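Local atomic coordinates of beta-lactamase (Burkholderia cenocepacia, PDB entry 5E2G), a protein that probably hydrolyses beta-lactams to substituted beta-amino acids, as a member of the class-C beta-lactamase family. Residues Y257-P262 with P295-Q300; G284-M289 with P343-V348; G96-V101 with W136-A141; G78-L83 with K162-D167. All coordinates share one frame; numbering follows the deposited sequence.

All four contacts lie in one chain and range from strand pairing in the large sheet to packing among helix ends and loops. Contact 1 pairs two strands of the large sheet, and contact 2 sets the start of helix 344-357 against the turn before helix 287-291. These two have centres about 19 Å apart and touch where Pro262 meets Gly284. Contact 1 also reaches contact 4, through Tyr257 and Leu83. Contact 3 is nested in the chain loop that contact 4 closes, with nearest atoms about 8 Å away. In contact 2 the Asn285 side chain lies near, without touching, the residues of the probable SxxK site; contacts 2 and 4 have centres about 33 Å apart.

Contact 1 of 4, residues Y257-P262 with P295-Q300; sequences YFRAGP and PASAIQ
Phe258 and Ala298, a non-hydrogen-bonded antiparallel pair, and Arg259 and Ser297, the hydrogen-bonded pair next to it, set the register of strand 257-260 against strand 295-299. Backbone bonds do most of the joining. Arg259 N donates to Ser297 O at 2.9 Å, and Ser297 N returns a bond of the same length to Arg259 O. At the other end Ile299 N gives an almost straight bond to Tyr257 O at 2.8 Å (176° at the hydrogen), although the donor stands above the carbonyl plane. Weaker, longer CA-H...O contacts add to these, among them Ala296 CA to Arg259 O.

The two strands are neighbours in the large antiparallel sheet of the beta-lactamase fold. Along its other edge, strand 256-260 pairs with strand 263-265, where Tyr257 and Phe258 both face Gln265 in a classic beta bulge.

Apolar contacts occupy the face that carries Phe258. Its ring lies obliquely along the neighbouring strand, with CD2 3.9 Å from Ala296 CB and CE2 4.0 Å from Ala298 CB.

Arg259 lies on the sheet face shared with Ser297, and CB of the arginine rests 3.6 Å from Ser297 OG. The arginine chain bends at chi2 (-68°), which brings its far end across Ile299 at about a right angle. Ile299 CD1 sits over one guanidinium face, off toward the rim, and is 3.3 Å from Arg259 NE. Arg259 NH1 is held by Thr264 OG1, and a thiocyanate ion, probably from the crystallisation liquor, lies about 4 Å from the side chain. Beyond the paired residues, a water spans Gly261 N and Pro295 O.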
# COMPACT_ATOMS: atom_id res chain seq x y z
N TYR A 257 -13.45 6.48 -6.47
CA TYR A 257 -13.89 7.81 -6.05
C TYR A 257 -13.51 8.94 -7.00
O TYR A 257 -14.28 9.90 -7.14
CB TYR A 257 -13.32 8.13 -4.66
CG TYR A 257 -13.90 7.26 -3.57
CD1 TYR A 257 -15.20 7.44 -3.13
CD2 TYR A 257 -13.13 6.27 -2.97
CE1 TYR A 257 -15.73 6.65 -2.12
CE2 TYR A 257 -13.65 5.47 -1.96
CZ TYR A 257 -14.95 5.67 -1.54
OH TYR A 257 -15.46 4.88 -0.53
N PHE A 258 -12.33 8.88 -7.62
CA PHE A 258 -11.85 9.95 -8.49
C PHE A 258 -11.20 9.37 -9.74
O PHE A 258 -10.55 8.33 -9.68
CB PHE A 258 -10.80 10.83 -7.82
CG PHE A 258 -11.30 11.63 -6.66
CD1 PHE A 258 -11.16 11.15 -5.36
CD2 PHE A 258 -11.87 12.88 -6.86
CE1 PHE A 258 -11.61 11.90 -4.28
CE2 PHE A 258 -12.31 13.63 -5.79
CZ PHE A 258 -12.19 13.14 -4.49
N ARG A 259 -11.35 10.07 -10.85
CA ARG A 259 -10.43 9.94 -11.97
C ARG A 259 -9.31 10.95 -11.80
O ARG A 259 -9.55 12.11 -11.46
CB ARG A 259 -11.11 10.21 -13.31
CG ARG A 259 -12.42 9.53 -13.50
CD ARG A 259 -12.27 8.03 -13.61
NE ARG A 259 -13.57 7.44 -13.86
CZ ARG A 259 -13.80 6.14 -13.97
NH1 ARG A 259 -12.79 5.29 -13.85
NH2 ARG A 259 -15.03 5.70 -14.21
N ALA A 260 -8.07 10.51 -12.04
CA ALA A 260 -6.94 11.43 -12.14
C ALA A 260 -6.10 10.97 -13.33
O ALA A 260 -5.45 9.92 -13.26
CB ALA A 260 -6.11 11.47 -10.86
N GLY A 261 -6.13 11.74 -14.41
CA GLY A 261 -5.57 11.29 -15.66
C GLY A 261 -6.06 9.89 -16.01
O GLY A 261 -7.26 9.62 -16.01
N PRO A 262 -5.12 8.98 -16.27
CA PRO A 262 -5.50 7.60 -16.63
C PRO A 262 -5.91 6.74 -15.45
O PRO A 262 -6.40 5.62 -15.65
CB PRO A 262 -4.20 7.06 -17.24
CG PRO A 262 -3.15 7.74 -16.39
CD PRO A 262 -3.66 9.14 -16.20
N PRO A 295 -5.36 17.31 -11.59
CA PRO A 295 -6.79 17.54 -11.39
C PRO A 295 -7.53 16.22 -11.30
O PRO A 295 -7.29 15.29 -12.07
CB PRO A 295 -7.19 18.34 -12.63
CG PRO A 295 -5.94 19.04 -13.02
CD PRO A 295 -4.83 18.07 -12.73
N ALA A 296 -8.44 16.13 -10.33
CA ALA A 296 -9.13 14.89 -10.01
C ALA A 296 -10.62 15.13 -10.06
O ALA A 296 -11.14 15.99 -9.34
CB ALA A 296 -8.72 14.39 -8.62
N SER A 297 -11.32 14.40 -10.91
CA SER A 297 -12.76 14.57 -11.04
C SER A 297 -13.48 13.50 -10.22
O SER A 297 -13.19 12.31 -10.36
CB SER A 297 -13.21 14.54 -12.50
OG SER A 297 -12.58 13.50 -13.20
N ALA A 298 -14.39 13.94 -9.36
CA ALA A 298 -15.13 13.01 -8.53
C ALA A 298 -16.05 12.15 -9.38
O ALA A 298 -16.68 12.62 -10.33
CB ALA A 298 -15.94 13.77 -7.48
N ILE A 299 -16.12 10.86 -9.04
CA ILE A 299 -17.04 9.93 -9.67
C ILE A 299 -18.31 9.91 -8.82
O ILE A 299 -18.25 9.66 -7.61
CB ILE A 299 -16.42 8.53 -9.79
CG1 ILE A 299 -15.08 8.62 -10.52
CG2 ILE A 299 -17.35 7.59 -10.52
CD1 ILE A 299 -14.39 7.33 -10.65
N GLN A 300 -19.45 10.21 -9.44
CA GLN A 300 -20.73 10.33 -8.75
C GLN A 300 -21.82 9.55 -9.51
O GLN A 300 -22.20 9.94 -10.61
CB GLN A 300 -21.14 11.81 -8.61
CG GLN A 300 -20.08 12.71 -7.97
CD GLN A 300 -20.18 14.21 -8.38
OE1 GLN A 300 -20.73 14.55 -9.43
NE2 GLN A 300 -19.64 15.09 -7.54
O HOH W 1 -16.76 10.19 -5.75
O HOH W 2 -8.01 14.27 -14.60

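Contact 2 of 4, residues G284-M289 with P343-V348; sequences GNAPKM and PIEERV
Glu345 OE2 rests against the backbone of Ala286, 3.3 Å from Ala286 CA and 3.7 Å from Ala286 CB, with Pro287 CD farther off at 4.5 Å. These are van der Waals approaches, not hydrogen bonds. The glutamate gets there by folding over at chi2 (-80°), which carries the carboxylate across to the opposite backbone. Ala286 occupies the N-cap position of helix 287-291. The other oxygen, Glu345 OE1, lies 3.8 Å from Asn285 CB.

Asn285 fits among three residues of helix 344-357. Ile344 CG2 packs against it twice, 3.7 Å from Asn285 CB and 3.5 Å from Asn285 O, so a methyl group lies beside a backbone carbonyl. Farther along the helix, Val348 CG2 meets the amide end of the asparagine, with Asn285 CG at 3.8 Å. Ile344 and Val348 stand one turn apart, which lets both reach the same residue, while Glu345 closes in from the neighbouring position.

Asn285 also touches Asn312 and Thr314 of strand 309-316, and Ile344 shares Thr314 with it. That strand contains Lys313 of a probable K(T/S)G-type motif, and the Asn285 side chain lies near the presumed SxxK residues without touching them. The arrangement thus belongs to the helix-on-sheet layer of the serine beta-lactamase fold, in which the C-terminal helix lies against the large sheet beside strand 309-316, which carries the probable K(T/S)G-type motif.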
# COMPACT_ATOMS: atom_id res chain seq x y z
N GLY A 284 -0.26 5.59 -15.59
CA GLY A 284 -0.79 5.72 -14.25
C GLY A 284 0.25 5.60 -13.17
O GLY A 284 0.09 6.18 -12.09
N ASN A 285 1.33 4.87 -13.43
CA ASN A 285 2.43 4.75 -12.47
C ASN A 285 3.60 5.66 -12.80
O ASN A 285 4.68 5.49 -12.23
CB ASN A 285 2.89 3.30 -12.37
CG ASN A 285 1.81 2.39 -11.84
OD1 ASN A 285 1.22 1.60 -12.57
ND2 ASN A 285 1.52 2.52 -10.55
N ALA A 286 3.39 6.62 -13.69
CA ALA A 286 4.46 7.49 -14.14
C ALA A 286 4.81 8.51 -13.06
O ALA A 286 3.98 8.83 -12.20
CB ALA A 286 4.05 8.20 -15.43
N PRO A 287 6.04 9.04 -13.09
CA PRO A 287 6.45 10.06 -12.10
C PRO A 287 5.49 11.23 -12.01
O PRO A 287 5.32 11.78 -10.91
CB PRO A 287 7.82 10.50 -12.61
CG PRO A 287 8.33 9.34 -13.40
CD PRO A 287 7.14 8.69 -14.02
N LYS A 288 4.88 11.64 -13.12
CA LYS A 288 3.91 12.74 -13.09
C LYS A 288 2.80 12.48 -12.08
O LYS A 288 2.33 13.41 -11.41
CB LYS A 288 3.31 12.96 -14.47
CG LYS A 288 2.11 13.92 -14.46
CD LYS A 288 1.35 13.96 -15.78
CE LYS A 288 2.11 14.71 -16.87
NZ LYS A 288 3.25 13.94 -17.44
N MSE A 289 2.36 11.24 -11.97
CA MSE A 289 1.32 10.89 -11.02
C MSE A 289 1.83 11.08 -9.61
O MSE A 289 1.13 11.58 -8.73
CB MSE A 289 0.84 9.45 -11.24
CG MSE A 289 0.11 9.24 -12.54
SE MSE A 289 -1.41 10.43 -12.69
CE MSE A 289 -2.27 10.04 -11.00
N PRO A 343 13.05 0.66 -10.55
CA PRO A 343 12.15 1.67 -11.12
C PRO A 343 10.73 1.15 -11.16
O PRO A 343 10.47 -0.00 -11.51
CB PRO A 343 12.72 1.88 -12.52
CG PRO A 343 14.15 1.52 -12.39
CD PRO A 343 14.17 0.37 -11.44
N ILE A 344 9.80 2.03 -10.77
CA ILE A 344 8.39 1.66 -10.67
C ILE A 344 7.90 1.02 -11.97
O ILE A 344 7.27 -0.04 -11.95
CB ILE A 344 7.55 2.89 -10.30
CG1 ILE A 344 7.68 3.14 -8.80
CG2 ILE A 344 6.11 2.69 -10.73
CD1 ILE A 344 7.20 4.47 -8.37
N GLU A 345 8.20 1.65 -13.11
CA GLU A 345 7.69 1.12 -14.36
C GLU A 345 8.28 -0.26 -14.67
O GLU A 345 7.64 -1.06 -15.35
CB GLU A 345 7.97 2.10 -15.51
CG GLU A 345 7.49 3.54 -15.25
CD GLU A 345 5.99 3.75 -15.49
OE1 GLU A 345 5.22 2.78 -15.36
OE2 GLU A 345 5.59 4.89 -15.80
N GLU A 346 9.47 -0.57 -14.16
CA GLU A 346 10.02 -1.90 -14.37
C GLU A 346 9.32 -2.95 -13.50
O GLU A 346 9.19 -4.10 -13.91
CB GLU A 346 11.53 -1.91 -14.11
CG GLU A 346 12.33 -1.23 -15.20
CD GLU A 346 12.15 -1.90 -16.55
OE1 GLU A 346 11.99 -3.13 -16.60
OE2 GLU A 346 12.15 -1.18 -17.57
N ARG A 347 8.88 -2.57 -12.30
CA ARG A 347 8.01 -3.47 -11.54
C ARG A 347 6.70 -3.69 -12.29
O ARG A 347 6.18 -4.81 -12.33
CB ARG A 347 7.74 -2.91 -10.15
CG ARG A 347 8.89 -2.15 -9.53
CD ARG A 347 8.47 -1.46 -8.24
NE ARG A 347 9.41 -0.40 -7.89
CZ ARG A 347 9.23 0.47 -6.92
NH1 ARG A 347 8.13 0.42 -6.19
NH2 ARG A 347 10.13 1.41 -6.68
N VAL A 348 6.17 -2.62 -12.89
CA VAL A 348 4.91 -2.71 -13.61
C VAL A 348 5.04 -3.65 -14.79
O VAL A 348 4.21 -4.55 -14.99
CB VAL A 348 4.45 -1.31 -14.04
CG1 VAL A 348 3.24 -1.40 -14.94
CG2 VAL A 348 4.15 -0.45 -12.83

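Contact 3 of 4, residues G96-V101 with W136-A141; sequences GKPFGV and WRPAYA
Two segments without regular helix or strand, 98-101 being helix-like in its backbone angles, approach at Pro98 and Arg137, whose CA atoms are 6.3 Å apart, with Phe99 and Trp136 slightly farther apart. Phe99 turns an edge to the indole: its ring and the six-membered ring of Trp136 form an edge-to-face (T-shaped) pair with planes at 88° and centroids 5.4 Å apart. With CG of the phenylalanine placed opposite its own backbone N (chi1 -164°), CD1 is brought over one indole face. Phe99 CB lies 3.6 Å from Trp136 CE3. The opposite face of the indole is occupied by the backbone N of Pro138, so the ring is sandwiched.

Pro98 touches three residues. Its CB is 3.6 Å from Pro138 CD and also packs on Trp136 CZ3, while Pro98 CD lies over a face of the Arg137 guanidinium, 3.5 Å from NH1. That NH1 is bound by two carbonyls, Trp136 O at 2.9 Å and Asp134 O. A water accepts from Phe99 N and lies beside Trp136 O, tying the loops together through solvent. Lys97 NZ and Arg137 NH2 approach to 3.1 Å as two donors of like charge, an arrangement that nearby Asp134 may ease.

This loop-to-loop contact, built on the T-shaped Phe99-Trp136 pair and on Pro98, joins the segment after helix 87-90 to the one leaving helix 126-135 at the periphery of the beta-lactamase fold.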
# COMPACT_ATOMS: atom_id res chain seq x y z
N GLY A 96 -12.57 25.25 12.52
CA GLY A 96 -12.25 26.60 12.09
C GLY A 96 -10.99 26.71 11.26
O GLY A 96 -10.73 27.78 10.69
N LYS A 97 -10.23 25.67 11.17
CA LYS A 97 -9.01 25.69 10.40
C LYS A 97 -9.19 24.93 9.10
O LYS A 97 -9.97 23.97 9.04
CB LYS A 97 -7.86 25.08 11.20
CG LYS A 97 -6.98 26.09 11.88
CD LYS A 97 -7.76 27.02 12.79
CE LYS A 97 -7.86 28.43 12.20
NZ LYS A 97 -6.58 28.92 11.61
N PRO A 98 -8.48 25.37 8.05
CA PRO A 98 -8.62 24.72 6.73
C PRO A 98 -8.54 23.20 6.76
O PRO A 98 -9.24 22.54 5.98
CB PRO A 98 -7.45 25.33 5.94
CG PRO A 98 -7.34 26.72 6.50
CD PRO A 98 -7.67 26.61 7.97
N PHE A 99 -7.74 22.63 7.66
CA PHE A 99 -7.65 21.18 7.76
C PHE A 99 -8.82 20.56 8.50
O PHE A 99 -9.11 19.38 8.30
CB PHE A 99 -6.34 20.77 8.45
CG PHE A 99 -5.99 19.32 8.26
CD1 PHE A 99 -5.36 18.89 7.10
CD2 PHE A 99 -6.31 18.38 9.24
CE1 PHE A 99 -5.05 17.55 6.91
CE2 PHE A 99 -6.01 17.04 9.06
CZ PHE A 99 -5.37 16.62 7.90
N GLY A 100 -9.51 21.34 9.34
CA GLY A 100 -10.63 20.80 10.09
C GLY A 100 -11.78 20.32 9.23
O GLY A 100 -12.61 19.53 9.70
N VAL A 101 -11.86 20.77 7.98
CA VAL A 101 -12.92 20.37 7.07
C VAL A 101 -12.51 19.26 6.11
O VAL A 101 -13.39 18.69 5.44
CB VAL A 101 -13.44 21.57 6.24
CG1 VAL A 101 -13.86 22.72 7.15
CG2 VAL A 101 -12.39 22.01 5.24
N TRP A 136 -1.70 24.93 8.50
CA TRP A 136 -1.72 24.40 7.14
C TRP A 136 -2.73 25.14 6.28
O TRP A 136 -3.91 25.25 6.64
CB TRP A 136 -2.06 22.92 7.18
CG TRP A 136 -2.26 22.32 5.84
CD1 TRP A 136 -1.30 21.90 4.98
CD2 TRP A 136 -3.51 22.06 5.19
NE1 TRP A 136 -1.87 21.39 3.83
CE2 TRP A 136 -3.23 21.47 3.95
CE3 TRP A 136 -4.85 22.27 5.55
CZ2 TRP A 136 -4.23 21.09 3.06
CZ3 TRP A 136 -5.84 21.88 4.67
CH2 TRP A 136 -5.52 21.30 3.44
N ARG A 137 -2.27 25.65 5.14
CA ARG A 137 -3.14 26.33 4.19
C ARG A 137 -3.09 25.59 2.86
O ARG A 137 -2.00 25.45 2.28
CB ARG A 137 -2.72 27.80 4.03
CG ARG A 137 -2.81 28.60 5.31
CD ARG A 137 -4.23 28.62 5.83
NE ARG A 137 -4.38 29.37 7.08
CZ ARG A 137 -4.43 28.83 8.29
NH1 ARG A 137 -4.35 27.51 8.45
NH2 ARG A 137 -4.56 29.61 9.36
N PRO A 138 -4.21 25.11 2.34
CA PRO A 138 -4.18 24.27 1.14
C PRO A 138 -3.91 25.06 -0.12
O PRO A 138 -4.18 26.26 -0.22
CB PRO A 138 -5.58 23.66 1.11
CG PRO A 138 -6.43 24.68 1.78
CD PRO A 138 -5.58 25.31 2.85
N ALA A 139 -3.37 24.36 -1.12
CA ALA A 139 -3.22 24.95 -2.44
C ALA A 139 -4.50 24.86 -3.25
O ALA A 139 -4.76 25.72 -4.11
CB ALA A 139 -2.09 24.25 -3.20
N TYR A 140 -5.33 23.86 -2.98
CA TYR A 140 -6.55 23.61 -3.72
C TYR A 140 -7.68 23.33 -2.75
O TYR A 140 -7.46 22.93 -1.61
CB TYR A 140 -6.38 22.42 -4.68
CG TYR A 140 -5.34 22.61 -5.75
CD1 TYR A 140 -5.62 23.36 -6.88
CD2 TYR A 140 -4.08 22.05 -5.63
CE1 TYR A 140 -4.69 23.54 -7.88
CE2 TYR A 140 -3.12 22.23 -6.63
CZ TYR A 140 -3.44 22.98 -7.75
OH TYR A 140 -2.52 23.18 -8.76
N ALA A 141 -8.91 23.54 -3.21
CA ALA A 141 -10.06 23.11 -2.43
C ALA A 141 -10.00 21.59 -2.22
O ALA A 141 -9.47 20.87 -3.07
CB ALA A 141 -11.36 23.48 -3.14
O HOH W 3 -5.68 24.48 8.79

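Contact 4 of 4, residues G78-L83 with K162-D167; sequences GGELSL and KAMHQD
Two Schellman motifs meet here, with Glu80 and Leu81 just beyond the one that closes helix 64-77 and Ala163 and Met164 at the end of helix 150-164. Gly79, with its positive phi, is the C-prime residue of the first, and His165 turns the chain in the second. The nearest CA atoms are those of Glu80 and Ala163, 5.9 Å apart.

Ala163 CB fits into the corner made by the two residues, 3.6 Å from Glu80 O and 4.0 Å from Leu81 CD2. Leu81 has its CG lodged between the backbone N and the carbonyl carbon (chi1 62°), which brings CD2 up to that methyl. Tyr90 also touches both Leu81 and Ala163.

The two helix ends belong to the helical part of the beta-lactamase fold, and helix 64-77 is the one that starts at the presumed SxxK motif. Met164, present as selenomethionine, packs on Leu71 and Ala75 of that helix, as well as on helix 168-180.

A water donates to Glu80 O and Ala163 O, at 2.7 Å from each, and so links the two carbonyls where they cannot bond directly. Ala163 O also lies over one face of the His165 ring, 3.1 Å above its plane and offset toward the rim. The Glu80 side chain runs extended beyond CG and crosses Met164 at about a right angle, with OE1 3.7 Å from Met164 CA and OE2 3.7 Å from the Met164 CE methyl. Glu80 OE2 forms a salt bridge with Arg245.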
# COMPACT_ATOMS: atom_id res chain seq x y z
N GLY A 78 -18.27 -0.70 10.96
CA GLY A 78 -18.83 -0.83 12.28
C GLY A 78 -19.48 0.42 12.82
O GLY A 78 -19.82 0.46 14.01
N GLY A 79 -19.66 1.44 11.99
CA GLY A 79 -20.29 2.66 12.44
C GLY A 79 -19.43 3.53 13.32
O GLY A 79 -19.94 4.50 13.89
N GLU A 80 -18.14 3.23 13.46
CA GLU A 80 -17.30 4.02 14.34
C GLU A 80 -16.83 5.30 13.68
O GLU A 80 -16.43 6.23 14.38
CB GLU A 80 -16.12 3.18 14.81
CG GLU A 80 -16.58 1.80 15.24
CD GLU A 80 -15.49 1.01 15.90
OE1 GLU A 80 -14.95 1.48 16.93
OE2 GLU A 80 -15.16 -0.09 15.40
N LEU A 81 -16.89 5.36 12.35
CA LEU A 81 -16.61 6.59 11.63
C LEU A 81 -17.38 6.59 10.32
O LEU A 81 -17.90 5.57 9.88
CB LEU A 81 -15.11 6.78 11.37
CG LEU A 81 -14.33 5.77 10.53
CD1 LEU A 81 -14.52 5.95 9.02
CD2 LEU A 81 -12.87 5.86 10.89
N SER A 82 -17.43 7.76 9.70
CA SER A 82 -17.82 7.92 8.31
C SER A 82 -16.64 8.48 7.55
O SER A 82 -15.92 9.34 8.06
CB SER A 82 -19.03 8.85 8.18
OG SER A 82 -19.17 9.33 6.86
N LEU A 83 -16.41 7.98 6.33
CA LEU A 83 -15.37 8.56 5.50
C LEU A 83 -15.66 10.03 5.18
O LEU A 83 -14.73 10.78 4.88
CB LEU A 83 -15.21 7.77 4.21
CG LEU A 83 -14.65 6.36 4.38
CD1 LEU A 83 -14.49 5.74 3.01
CD2 LEU A 83 -13.33 6.40 5.14
N LYS A 162 -8.25 7.28 16.50
CA LYS A 162 -9.08 8.10 17.38
C LYS A 162 -10.51 7.58 17.43
O LYS A 162 -11.07 7.37 18.50
CB LYS A 162 -9.08 9.56 16.91
CG LYS A 162 -7.91 10.37 17.38
CD LYS A 162 -8.05 10.75 18.84
CE LYS A 162 -6.88 11.58 19.29
NZ LYS A 162 -6.98 11.93 20.71
N ALA A 163 -11.10 7.35 16.25
CA ALA A 163 -12.48 6.88 16.18
C ALA A 163 -12.63 5.49 16.78
O ALA A 163 -13.68 5.19 17.37
CB ALA A 163 -12.94 6.89 14.72
N MSE A 164 -11.62 4.64 16.67
CA MSE A 164 -11.74 3.27 17.17
C MSE A 164 -11.29 3.11 18.62
O MSE A 164 -11.27 2.00 19.14
CB MSE A 164 -10.95 2.32 16.28
CG MSE A 164 -11.48 2.28 14.86
SE MSE A 164 -10.60 0.93 13.77
CE MSE A 164 -11.68 -0.61 14.30
N HIS A 165 -10.93 4.21 19.27
CA HIS A 165 -10.59 4.22 20.69
C HIS A 165 -9.41 3.29 20.98
O HIS A 165 -9.44 2.49 21.91
CB HIS A 165 -11.79 3.83 21.54
CG HIS A 165 -13.07 4.45 21.08
ND1 HIS A 165 -13.36 5.78 21.26
CD2 HIS A 165 -14.12 3.91 20.42
CE1 HIS A 165 -14.55 6.04 20.74
NE2 HIS A 165 -15.03 4.93 20.23
N GLN A 166 -8.36 3.41 20.16
CA GLN A 166 -7.20 2.56 20.38
C GLN A 166 -5.95 3.23 19.83
O GLN A 166 -6.01 4.15 19.01
CB GLN A 166 -7.42 1.17 19.76
CG GLN A 166 -6.32 0.15 20.06
CD GLN A 166 -6.07 -0.04 21.55
OE1 GLN A 166 -5.19 0.59 22.14
NE2 GLN A 166 -6.82 -0.94 22.16
N ASP A 167 -4.81 2.78 20.37
CA ASP A 167 -3.49 3.00 19.80
C ASP A 167 -3.42 2.49 18.37
O ASP A 167 -3.97 1.43 18.05
CB ASP A 167 -2.47 2.28 20.70
CG ASP A 167 -1.05 2.33 20.18
OD1 ASP A 167 -0.40 3.40 20.26
OD2 ASP A 167 -0.55 1.26 19.75
O HOH W 4 -16.02 6.43 17.07